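Local atomic coordinates of mitotic checkpoint control protein kinase BUB1 (Drosophila melanogaster, PDB entry 6JKK), a protein that probably binds ATP and acts as a protein kinase of the mitotic checkpoint at the kinetochore, the chain here holding its kinase domain. Residues S17-S21 and I22-M26. Numbering follows the deposited sequence.
Sequences SLLES and IDFSM
L19 and F24 run side by side across the turn that joins helix 12-21 to helix 24-28, with the leucine methyl CD2 set obliquely against the start of the phenyl ring, 4.0 Å from F24 CG. The F24 side chain leaves with CG anti to the backbone N (chi1 -172°), which carries the ring in the same direction as the leucine. I22 joins more loosely: its CD1 stands 4.5 Å from L19 CD2, while its CG1 packs 3.3 Å from the carbonyl oxygen L19 O.

This grouping is positioned by a Schellman motif that ends the first helix. F24 N donates to L19 O at 3.0 Å, and inside that loop D23 N reaches E20 O at 3.1 Å, coming from above the carbonyl plane. D23 is the C-prime residue, and its positive phi (53°) turns the chain out of the helix. I22 N makes weak bonds to both L18 O and L19 O, and L18 O also accepts the S21 hydroxyl, with S21 OG 2.6 Å from L18 O.

Further out, L19 touches Y92, W93 and Y96 of helix 92-104, and I22 also meets Y96, so L19 and I22 seat the end of helix 12-21 on helix 92-104, which follows strand 80-87 as the alpha-C helix does in the N-lobe of protein kinases. The last-turn carbonyls L18 O, L19 O and E20 O thus all find donors as the helix stops, while the apolar side chains of L19 and F24 are buried together.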
loop_
_atom_site.group_PDB
_atom_site.type_symbol
_atom_site.label_atom_id
_atom_site.label_comp_id
_atom_site.label_asym_id
_atom_site.label_seq_id
_atom_site.Cartn_x
_atom_site.Cartn_y
_atom_site.Cartn_z
ATOM N N SER A 17 -6.220 -23.121 5.492
ATOM C CA SER A 17 -5.775 -24.278 4.718
ATOM C C SER A 17 -4.405 -24.043 4.090
ATOM O O SER A 17 -3.530 -24.910 4.141
ATOM C CB SER A 17 -6.795 -24.615 3.627
ATOM O OG SER A 17 -6.179 -25.274 2.535
ATOM N N LEU A 18 -4.226 -22.864 3.502
ATOM C CA LEU A 18 -2.975 -22.527 2.829
ATOM C C LEU A 18 -1.806 -22.489 3.808
ATOM O O LEU A 18 -0.739 -23.052 3.537
ATOM C CB LEU A 18 -3.103 -21.188 2.100
ATOM C CG LEU A 18 -4.046 -21.159 0.895
ATOM C CD1 LEU A 18 -4.255 -19.740 0.397
ATOM C CD2 LEU A 18 -3.511 -22.044 -0.214
ATOM N N LEU A 19 -2.012 -21.822 4.942
ATOM C CA LEU A 19 -0.972 -21.708 5.963
ATOM C C LEU A 19 -0.607 -23.079 6.526
ATOM O O LEU A 19 0.565 -23.364 6.804
ATOM C CB LEU A 19 -1.414 -20.761 7.084
ATOM C CG LEU A 19 -1.553 -19.298 6.659
ATOM C CD1 LEU A 19 -1.984 -18.422 7.828
ATOM C CD2 LEU A 19 -0.240 -18.801 6.067
ATOM N N GLU A 20 -1.609 -23.934 6.694
ATOM C CA GLU A 20 -1.344 -25.282 7.183
ATOM C C GLU A 20 -0.626 -26.122 6.127
ATOM O O GLU A 20 0.201 -26.967 6.463
ATOM C CB GLU A 20 -2.634 -25.955 7.671
ATOM C CG GLU A 20 -3.016 -25.552 9.095
ATOM C CD GLU A 20 -4.507 -25.647 9.361
ATOM O OE1 GLU A 20 -5.221 -26.242 8.527
ATOM O OE2 GLU A 20 -4.964 -25.122 10.400
ATOM N N SER A 21 -0.916 -25.865 4.853
ATOM C CA SER A 21 -0.301 -26.634 3.769
ATOM C C SER A 21 1.212 -26.401 3.686
ATOM O O SER A 21 1.954 -27.244 3.178
ATOM C CB SER A 21 -0.960 -26.314 2.423
ATOM O OG SER A 21 -0.494 -25.084 1.901
ATOM N N ILE A 22 1.664 -25.260 4.199
ATOM C CA ILE A 22 3.086 -24.928 4.185
ATOM C C ILE A 22 3.703 -24.935 5.586
ATOM O O ILE A 22 4.823 -24.446 5.773
ATOM C CB ILE A 22 3.335 -23.553 3.550
ATOM C CG1 ILE A 22 2.682 -22.451 4.390
ATOM C CG2 ILE A 22 2.810 -23.519 2.119
ATOM C CD1 ILE A 22 2.979 -21.075 3.900
ATOM N N ASP A 23 2.973 -25.484 6.558
ATOM C CA ASP A 23 3.471 -25.614 7.932
ATOM C C ASP A 23 3.972 -24.277 8.486
ATOM O O ASP A 23 5.102 -24.175 8.971
ATOM C CB ASP A 23 4.577 -26.676 8.005
ATOM C CG ASP A 23 4.085 -28.065 7.626
ATOM O OD1 ASP A 23 3.044 -28.498 8.162
ATOM O OD2 ASP A 23 4.747 -28.718 6.791
ATOM N N PHE A 24 3.127 -23.256 8.399
ATOM C CA PHE A 24 3.519 -21.909 8.787
ATOM C C PHE A 24 3.808 -21.783 10.289
ATOM O O PHE A 24 4.777 -21.133 10.681
ATOM C CB PHE A 24 2.455 -20.896 8.355
ATOM C CG PHE A 24 2.870 -19.469 8.555
ATOM C CD1 PHE A 24 3.963 -18.950 7.870
ATOM C CD2 PHE A 24 2.179 -18.652 9.433
ATOM C CE1 PHE A 24 4.356 -17.633 8.054
ATOM C CE2 PHE A 24 2.556 -17.333 9.624
ATOM C CZ PHE A 24 3.646 -16.819 8.935
ATOM N N SER A 25 2.979 -22.405 11.127
ATOM C CA SER A 25 3.153 -22.301 12.576
ATOM C C SER A 25 4.487 -22.894 13.024
ATOM O O SER A 25 5.183 -22.334 13.872
ATOM C CB SER A 25 1.993 -22.983 13.308
ATOM O OG SER A 25 1.922 -24.357 12.967
ATOM N N MET A 26 4.847 -24.026 12.432
ATOM C CA MET A 26 6.130 -24.656 12.687
ATOM C C MET A 26 7.296 -23.728 12.317
ATOM O O MET A 26 8.342 -23.735 12.973
ATOM C CB MET A 26 6.194 -25.960 11.899
ATOM C CG MET A 26 7.564 -26.543 11.706
ATOM S SD MET A 26 7.421 -28.047 10.729
ATOM C CE MET A 26 6.029 -28.814 11.557
#